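Local coordinates for protein putative acetyltransferase Sthe_0691 (Sphaerobacter thermophilus, PDB 3SHP) that probably transfers an acetyl group from acetyl-CoA to an acceptor not yet identified, at residues 57-63 with 74-80; 83-89 with 119-125. All coordinates share one frame; numbering follows the deposited sequence.

Contact 1: residues 57-63 with 74-80; sequences ARWHLLA and GSCRIEF. With SRT (S,R meso-tartaric acid), chain C.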
loop_
_atom_site.group_PDB
_atom_site.type_symbol
_atom_site.label_atom_id
_atom_site.label_comp_id
_atom_site.label_asym_id
_atom_site.label_seq_id
_atom_site.Cartn_x
_atom_site.Cartn_y
_atom_site.Cartn_z
ATOM N N ALA A 57 -11.502 -30.706 -5.555
ATOM C CA ALA A 57 -12.244 -29.769 -4.723
ATOM C C ALA A 57 -13.308 -29.038 -5.562
ATOM O O ALA A 57 -13.089 -28.744 -6.752
ATOM C CB ALA A 57 -11.294 -28.790 -4.078
ATOM N N ARG A 58 -14.464 -28.773 -4.959
ATOM C CA ARG A 58 -15.535 -28.070 -5.661
ATOM C C ARG A 58 -16.016 -26.893 -4.809
ATOM O O ARG A 58 -16.423 -27.080 -3.671
ATOM C CB ARG A 58 -16.696 -29.017 -6.039
ATOM C CG ARG A 58 -16.355 -30.090 -7.129
ATOM C CD ARG A 58 -15.958 -29.438 -8.492
ATOM N NE ARG A 58 -15.606 -30.405 -9.540
ATOM C CZ ARG A 58 -14.355 -30.710 -9.926
ATOM N NH1 ARG A 58 -13.276 -30.139 -9.359
ATOM N NH2 ARG A 58 -14.175 -31.603 -10.894
ATOM N N TRP A 59 -15.941 -25.692 -5.373
ATOM C CA TRP A 59 -16.368 -24.482 -4.693
ATOM C C TRP A 59 -17.694 -24.006 -5.239
ATOM O O TRP A 59 -17.966 -24.088 -6.450
ATOM C CB TRP A 59 -15.366 -23.356 -4.881
ATOM C CG TRP A 59 -14.031 -23.562 -4.249
ATOM C CD1 TRP A 59 -13.043 -24.438 -4.652
ATOM C CD2 TRP A 59 -13.491 -22.826 -3.153
ATOM N NE1 TRP A 59 -11.936 -24.296 -3.847
ATOM C CE2 TRP A 59 -12.183 -23.310 -2.926
ATOM C CE3 TRP A 59 -13.988 -21.820 -2.328
ATOM C CZ2 TRP A 59 -11.374 -22.811 -1.910
ATOM C CZ3 TRP A 59 -13.185 -21.325 -1.320
ATOM C CH2 TRP A 59 -11.891 -21.816 -1.123
ATOM N N HIS A 60 -18.521 -23.490 -4.348
ATOM C CA HIS A 60 -19.826 -22.994 -4.755
ATOM C C HIS A 60 -20.152 -21.724 -4.030
ATOM O O HIS A 60 -19.599 -21.440 -2.952
ATOM C CB HIS A 60 -20.891 -24.064 -4.524
ATOM C CG HIS A 60 -20.665 -25.292 -5.349
ATOM N ND1 HIS A 60 -20.949 -25.343 -6.699
ATOM C CD2 HIS A 60 -20.122 -26.499 -5.031
ATOM C CE1 HIS A 60 -20.616 -26.536 -7.173
ATOM N NE2 HIS A 60 -20.115 -27.258 -6.179
ATOM N N LEU A 61 -21.033 -20.954 -4.642
ATOM C CA LEU A 61 -21.520 -19.733 -4.047
ATOM C C LEU A 61 -23.032 -19.690 -4.094
ATOM O O LEU A 61 -23.611 -19.833 -5.170
ATOM C CB LEU A 61 -20.998 -18.564 -4.852
ATOM C CG LEU A 61 -19.694 -17.957 -4.417
ATOM C CD1 LEU A 61 -19.338 -16.861 -5.457
ATOM C CD2 LEU A 61 -19.831 -17.396 -3.015
ATOM N N LEU A 62 -23.654 -19.480 -2.935
ATOM C CA LEU A 62 -25.074 -19.291 -2.847
ATOM C C LEU A 62 -25.346 -17.834 -2.488
ATOM O O LEU A 62 -24.707 -17.288 -1.576
ATOM C CB LEU A 62 -25.673 -20.213 -1.782
ATOM C CG LEU A 62 -25.536 -21.734 -1.984
ATOM C CD1 LEU A 62 -26.185 -22.473 -0.834
ATOM C CD2 LEU A 62 -26.165 -22.182 -3.321
ATOM N N ALA A 63 -26.264 -17.199 -3.208
ATOM C CA ALA A 63 -26.741 -15.888 -2.827
ATOM C C ALA A 63 -27.767 -16.024 -1.729
ATOM O O ALA A 63 -28.603 -16.946 -1.749
ATOM C CB ALA A 63 -27.379 -15.216 -4.017
ATOM N N GLY A 74 -26.535 -11.206 1.114
ATOM C CA GLY A 74 -25.301 -11.836 1.482
ATOM C C GLY A 74 -25.004 -13.006 0.594
ATOM O O GLY A 74 -25.706 -13.236 -0.400
ATOM N N SER A 75 -23.968 -13.753 0.955
ATOM C CA SER A 75 -23.562 -14.914 0.197
ATOM C C SER A 75 -23.088 -15.978 1.164
ATOM O O SER A 75 -22.686 -15.689 2.293
ATOM C CB SER A 75 -22.429 -14.549 -0.765
ATOM O OG SER A 75 -21.296 -14.150 -0.030
ATOM N N CYS A 76 -23.162 -17.220 0.727
ATOM C CA CYS A 76 -22.634 -18.303 1.515
ATOM C C CYS A 76 -21.603 -18.983 0.638
ATOM O O CYS A 76 -21.945 -19.542 -0.424
ATOM C CB CYS A 76 -23.752 -19.266 1.918
ATOM S SG CYS A 76 -23.098 -20.706 2.793
ATOM N N ARG A 77 -20.345 -18.939 1.060
ATOM C CA ARG A 77 -19.302 -19.606 0.290
ATOM C C ARG A 77 -19.049 -21.020 0.794
ATOM O O ARG A 77 -18.773 -21.233 1.969
ATOM C CB ARG A 77 -18.007 -18.806 0.281
ATOM C CG ARG A 77 -17.060 -19.360 -0.766
ATOM C CD ARG A 77 -15.717 -18.644 -0.810
ATOM N NE ARG A 77 -15.792 -17.264 -1.272
ATOM C CZ ARG A 77 -15.756 -16.888 -2.554
ATOM N NH1 ARG A 77 -15.678 -17.797 -3.539
ATOM N NH2 ARG A 77 -15.793 -15.585 -2.852
ATOM N N ILE A 78 -19.159 -21.991 -0.098
ATOM C CA ILE A 78 -19.002 -23.359 0.301
ATOM C C ILE A 78 -17.837 -24.008 -0.447
ATOM O O ILE A 78 -17.696 -23.828 -1.665
ATOM C CB ILE A 78 -20.287 -24.178 0.006
ATOM C CG1 ILE A 78 -21.522 -23.526 0.658
ATOM C CG2 ILE A 78 -20.108 -25.617 0.485
ATOM C CD1 ILE A 78 -22.854 -24.066 0.105
ATOM N N GLU A 79 -17.034 -24.794 0.275
ATOM C CA GLU A 79 -15.940 -25.549 -0.345
ATOM C C GLU A 79 -16.089 -27.037 -0.006
ATOM O O GLU A 79 -16.057 -27.414 1.167
ATOM C CB GLU A 79 -14.576 -24.977 0.109
ATOM C CG GLU A 79 -13.373 -25.828 -0.258
ATOM C CD GLU A 79 -12.182 -25.683 0.701
ATOM O OE1 GLU A 79 -12.328 -25.122 1.824
ATOM O OE2 GLU A 79 -11.089 -26.157 0.319
ATOM N N PHE A 80 -16.302 -27.868 -1.018
ATOM C CA PHE A 80 -16.374 -29.309 -0.790
ATOM C C PHE A 80 -15.006 -29.930 -0.976
ATOM O O PHE A 80 -14.255 -29.552 -1.890
ATOM C CB PHE A 80 -17.359 -30.027 -1.736
ATOM C CG PHE A 80 -18.802 -29.690 -1.490
ATOM C CD1 PHE A 80 -19.514 -28.933 -2.417
ATOM C CD2 PHE A 80 -19.449 -30.118 -0.337
ATOM C CE1 PHE A 80 -20.841 -28.600 -2.202
ATOM C CE2 PHE A 80 -20.799 -29.785 -0.106
ATOM C CZ PHE A 80 -21.490 -29.023 -1.042
HETATM O O1 SRT C . -13.356 -24.305 -9.224
HETATM O O11 SRT C . -15.129 -25.201 -8.337
HETATM C C1 SRT C . -14.528 -24.191 -8.796
HETATM C C2 SRT C . -15.181 -22.805 -8.835
HETATM O O2 SRT C . -16.309 -22.695 -7.948
HETATM C C3 SRT C . -15.715 -22.391 -10.211
HETATM O O3 SRT C . -15.155 -23.200 -11.247
HETATM C C4 SRT C . -15.480 -20.914 -10.476
HETATM O O4 SRT C . -14.307 -20.465 -10.579
HETATM O O41 SRT C . -16.480 -20.169 -10.599
HETATM O O HOH W 1 -16.874 -20.445 -4.080
#
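One face of the Trp59 indole is covered by the aliphatic part of Glu79, whose CG stands 3.8 Å above the ring plane, and the carboxylate continues the stack with its plane 18° from the ring. Glu79 CB makes a CH-pi contact with the six-membered ring, 8° off its normal. CD of Arg77 meets the indole edge in plane, 3.7 Å from Trp59 CZ3, while Phe35 adds an edge-to-face contact. Over the Arg77 guanidinium lies Leu61 CD2. On the face that carries Arg58, His60, Ile78 and Phe80, His60 CD2 lies 3.6 Å from Phe80 CE1, a rim-to-rim pair that Ile78 CG2 backs from one Phe80 face. Glu79 turns its CG away from its own N (chi1 169°), which lays the chain along the indole; its OE1 accepts from Ala39 N and forms a salt bridge with Arg149 of a neighbouring subunit. Six backbone bonds of Arg58, His60 and Leu62 with Phe80, Ile78 and Cys76 define an antiparallel hairpin. On the side turned away from 74-80, Trp59 N donates to tartrate O11 (3.1 Å) and Trp59 O accepts from tartrate O2 (2.6 Å). Main-chain atoms thus hold the tartrate, while Glu79, itself held by Arg149, packs the Trp59 ring.

Contact 2: residues 83-89 with 119-125; sequences QTASLRF and LLVITVE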
loop_
_atom_site.group_PDB
_atom_site.type_symbol
_atom_site.label_atom_id
_atom_site.label_comp_id
_atom_site.label_asym_id
_atom_site.label_seq_id
_atom_site.Cartn_x
_atom_site.Cartn_y
_atom_site.Cartn_z
ATOM N N GLN A 83 -15.122 -35.758 1.406
ATOM C CA GLN A 83 -16.184 -36.061 2.341
ATOM C C GLN A 83 -16.476 -34.908 3.294
ATOM O O GLN A 83 -17.039 -35.122 4.372
ATOM C CB GLN A 83 -15.785 -37.307 3.114
ATOM C CG GLN A 83 -16.187 -38.582 2.363
ATOM C CD GLN A 83 -15.256 -39.732 2.600
ATOM O OE1 GLN A 83 -14.119 -39.565 3.064
ATOM N NE2 GLN A 83 -15.716 -40.923 2.255
ATOM N N THR A 84 -16.070 -33.695 2.900
ATOM C CA THR A 84 -16.158 -32.524 3.772
ATOM C C THR A 84 -16.888 -31.382 3.102
ATOM O O THR A 84 -16.875 -31.266 1.875
ATOM C CB THR A 84 -14.764 -32.009 4.185
ATOM O OG1 THR A 84 -14.055 -31.568 3.022
ATOM C CG2 THR A 84 -13.950 -33.115 4.886
ATOM N N ALA A 85 -17.536 -30.548 3.910
ATOM C CA ALA A 85 -18.073 -29.290 3.431
ATOM C C ALA A 85 -17.682 -28.215 4.428
ATOM O O ALA A 85 -17.889 -28.384 5.630
ATOM C CB ALA A 85 -19.566 -29.362 3.317
ATOM N N SER A 86 -17.093 -27.133 3.919
ATOM C CA SER A 86 -16.666 -26.004 4.720
ATOM C C SER A 86 -17.349 -24.756 4.176
ATOM O O SER A 86 -17.499 -24.607 2.965
ATOM C CB SER A 86 -15.144 -25.857 4.645
ATOM O OG SER A 86 -14.514 -27.061 5.055
ATOM N N LEU A 87 -17.760 -23.861 5.062
ATOM C CA LEU A 87 -18.491 -22.670 4.639
ATOM C C LEU A 87 -18.363 -21.472 5.556
ATOM O O LEU A 87 -18.090 -21.598 6.754
ATOM C CB LEU A 87 -19.969 -22.964 4.450
ATOM C CG LEU A 87 -20.727 -23.591 5.595
ATOM C CD1 LEU A 87 -22.128 -23.011 5.630
ATOM C CD2 LEU A 87 -20.765 -25.122 5.412
ATOM N N ARG A 88 -18.573 -20.315 4.962
ATOM C CA ARG A 88 -18.556 -19.056 5.674
ATOM C C ARG A 88 -19.557 -18.132 4.992
ATOM O O ARG A 88 -19.940 -18.361 3.841
ATOM C CB ARG A 88 -17.129 -18.458 5.691
ATOM C CG ARG A 88 -16.610 -17.773 4.405
ATOM C CD ARG A 88 -15.388 -16.803 4.699
ATOM N NE ARG A 88 -14.255 -17.521 5.303
ATOM C CZ ARG A 88 -13.307 -18.166 4.615
ATOM N NH1 ARG A 88 -12.344 -18.829 5.262
ATOM N NH2 ARG A 88 -13.316 -18.158 3.280
ATOM N N PHE A 89 -19.995 -17.110 5.698
ATOM C CA PHE A 89 -21.018 -16.209 5.183
ATOM C C PHE A 89 -20.407 -14.830 5.054
ATOM O O PHE A 89 -19.554 -14.455 5.863
ATOM C CB PHE A 89 -22.209 -16.133 6.149
ATOM C CG PHE A 89 -22.899 -17.451 6.366
ATOM C CD1 PHE A 89 -23.940 -17.851 5.540
ATOM C CD2 PHE A 89 -22.496 -18.296 7.390
ATOM C CE1 PHE A 89 -24.582 -19.068 5.734
ATOM C CE2 PHE A 89 -23.121 -19.528 7.590
ATOM C CZ PHE A 89 -24.180 -19.913 6.762
ATOM N N LEU A 119 -21.473 -36.447 3.321
ATOM C CA LEU A 119 -20.463 -35.763 4.105
ATOM C C LEU A 119 -20.243 -36.447 5.430
ATOM O O LEU A 119 -21.191 -36.908 6.064
ATOM C CB LEU A 119 -20.889 -34.325 4.357
ATOM C CG LEU A 119 -21.200 -33.510 3.121
ATOM C CD1 LEU A 119 -21.763 -32.175 3.589
ATOM C CD2 LEU A 119 -19.956 -33.314 2.249
ATOM N N LEU A 120 -18.984 -36.515 5.834
ATOM C CA LEU A 120 -18.641 -36.969 7.171
ATOM C C LEU A 120 -18.344 -35.746 8.060
ATOM O O LEU A 120 -18.372 -35.869 9.288
ATOM C CB LEU A 120 -17.461 -37.963 7.122
ATOM C CG LEU A 120 -17.745 -39.215 6.259
ATOM C CD1 LEU A 120 -16.570 -40.212 6.195
ATOM C CD2 LEU A 120 -19.029 -39.941 6.711
ATOM N N VAL A 121 -18.094 -34.580 7.441
ATOM C CA VAL A 121 -17.718 -33.347 8.171
ATOM C C VAL A 121 -18.320 -32.090 7.548
ATOM O O VAL A 121 -18.245 -31.885 6.325
ATOM C CB VAL A 121 -16.185 -33.152 8.242
ATOM C CG1 VAL A 121 -15.819 -32.095 9.266
ATOM C CG2 VAL A 121 -15.486 -34.449 8.585
ATOM N N ILE A 122 -18.939 -31.272 8.396
ATOM C CA ILE A 122 -19.442 -29.945 8.035
ATOM C C ILE A 122 -18.771 -28.956 8.977
ATOM O O ILE A 122 -18.749 -29.179 10.196
ATOM C CB ILE A 122 -20.984 -29.845 8.209
ATOM C CG1 ILE A 122 -21.696 -30.899 7.353
ATOM C CG2 ILE A 122 -21.496 -28.451 7.842
ATOM C CD1 ILE A 122 -23.259 -30.925 7.503
ATOM N N THR A 123 -18.241 -27.871 8.409
ATOM C CA THR A 123 -17.367 -26.958 9.123
ATOM C C THR A 123 -17.818 -25.534 8.762
ATOM O O THR A 123 -17.866 -25.166 7.573
ATOM C CB THR A 123 -15.871 -27.212 8.738
ATOM O OG1 THR A 123 -15.509 -28.565 9.049
ATOM C CG2 THR A 123 -14.916 -26.290 9.487
ATOM N N VAL A 124 -18.170 -24.760 9.788
ATOM C CA VAL A 124 -18.735 -23.416 9.616
ATOM C C VAL A 124 -18.001 -22.380 10.482
ATOM O O VAL A 124 -17.813 -22.580 11.692
ATOM C CB VAL A 124 -20.239 -23.384 9.996
ATOM C CG1 VAL A 124 -20.883 -22.065 9.575
ATOM C CG2 VAL A 124 -20.997 -24.576 9.353
ATOM N N GLU A 125 -17.627 -21.261 9.873
ATOM C CA GLU A 125 -17.033 -20.126 10.590
ATOM C C GLU A 125 -18.148 -19.266 11.166
ATOM O O GLU A 125 -19.092 -18.890 10.422
ATOM C CB GLU A 125 -16.209 -19.256 9.638
ATOM C CG GLU A 125 -14.972 -19.911 9.075
ATOM C CD GLU A 125 -14.021 -18.888 8.384
ATOM O OE1 GLU A 125 -14.444 -17.727 8.144
ATOM O OE2 GLU A 125 -12.858 -19.258 8.077
HETATM O O HOH W 2 -15.033 -29.536 6.624
HETATM O O HOH W 3 -19.104 -16.955 8.336
#
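Arg88 grips the Glu125 carboxylate side-on with two nitrogens: NE lies 2.9 Å from Glu125 OE1, and NH1 lies 2.9 Å from Glu125 OE2. The bonds are nearly straight, and both oxygens sit close to the guanidinium plane. The carboxylate is nevertheless turned 64° against that plane, so the nitrogens approach from above it. Arg88 CG lies between its backbone N and carbonyl carbon (chi1 77°), and a bend at chi3 brings the guanidinium alongside Glu125. Arg88 NH2 goes on to Asn38 O, and Glu125 OE2 has a second salt bridge with Arg41, an arrangement likely to keep this buried carboxylate ionised. Replacing Arg88 by a leucine would probably leave Glu125 with Arg41 but without its two-pronged mate, and Asn38 O without its guanidinium donor.

The backbones form a parallel ladder in which the N-H and C=O of Ala85 pair with Val121 O and Thr123 N, and those of Leu87 with Thr123 O and Glu125 N. At the start of the ladder Gln83 O accepts from both Leu120 N (2.8 Å) and Val121 N (3.3 Å). One water joins Ser86 OG to Thr123 OG1, which also bonds Gln165; another bridges Phe89 N and Glu125 O.

On the face bearing Ala85, Leu87, Ile122 and Val124 the packing is apolar: Ala85 CB meets Leu119 CD1 at 3.6 Å. Leu87 CG lies 3.9 Å from Val124 CG2 as the two side chains cross, and Val124 CG1 touches the edge of the Phe89 ring. Leu87 and Phe89 also touch helix 98-116. Axes only 12° apart, with that helix between the strands in sequence, define a beta-alpha-beta crossover, consistent with the central parallel pair of a GNAT-type acetyltransferase fold.

Contacts 1 and 2 are consecutive parts of one mixed sheet, with centres about 10 Å apart. Strands 72-80 and 84-91 join them as antiparallel neighbours: Glu79 N lies 2.7 Å from Ser86 O, and Arg77 N lies 2.9 Å from Arg88 O, both probable hydrogen bonds. Phe80 packs on Ala85, and helix 98-116 covers side chains of both contacts. Contact 1 is only partly buried, and its chemistry is CH-pi and edge contacts of rings, plus backbone bonds to a bound ligand, which Asp97 of another neighbouring subunit also meets. Contact 2 is buried; it couples a parallel ladder to an internal ion pair and an aliphatic face, with the side chain of Arg88 about 12 Å from the tartrate.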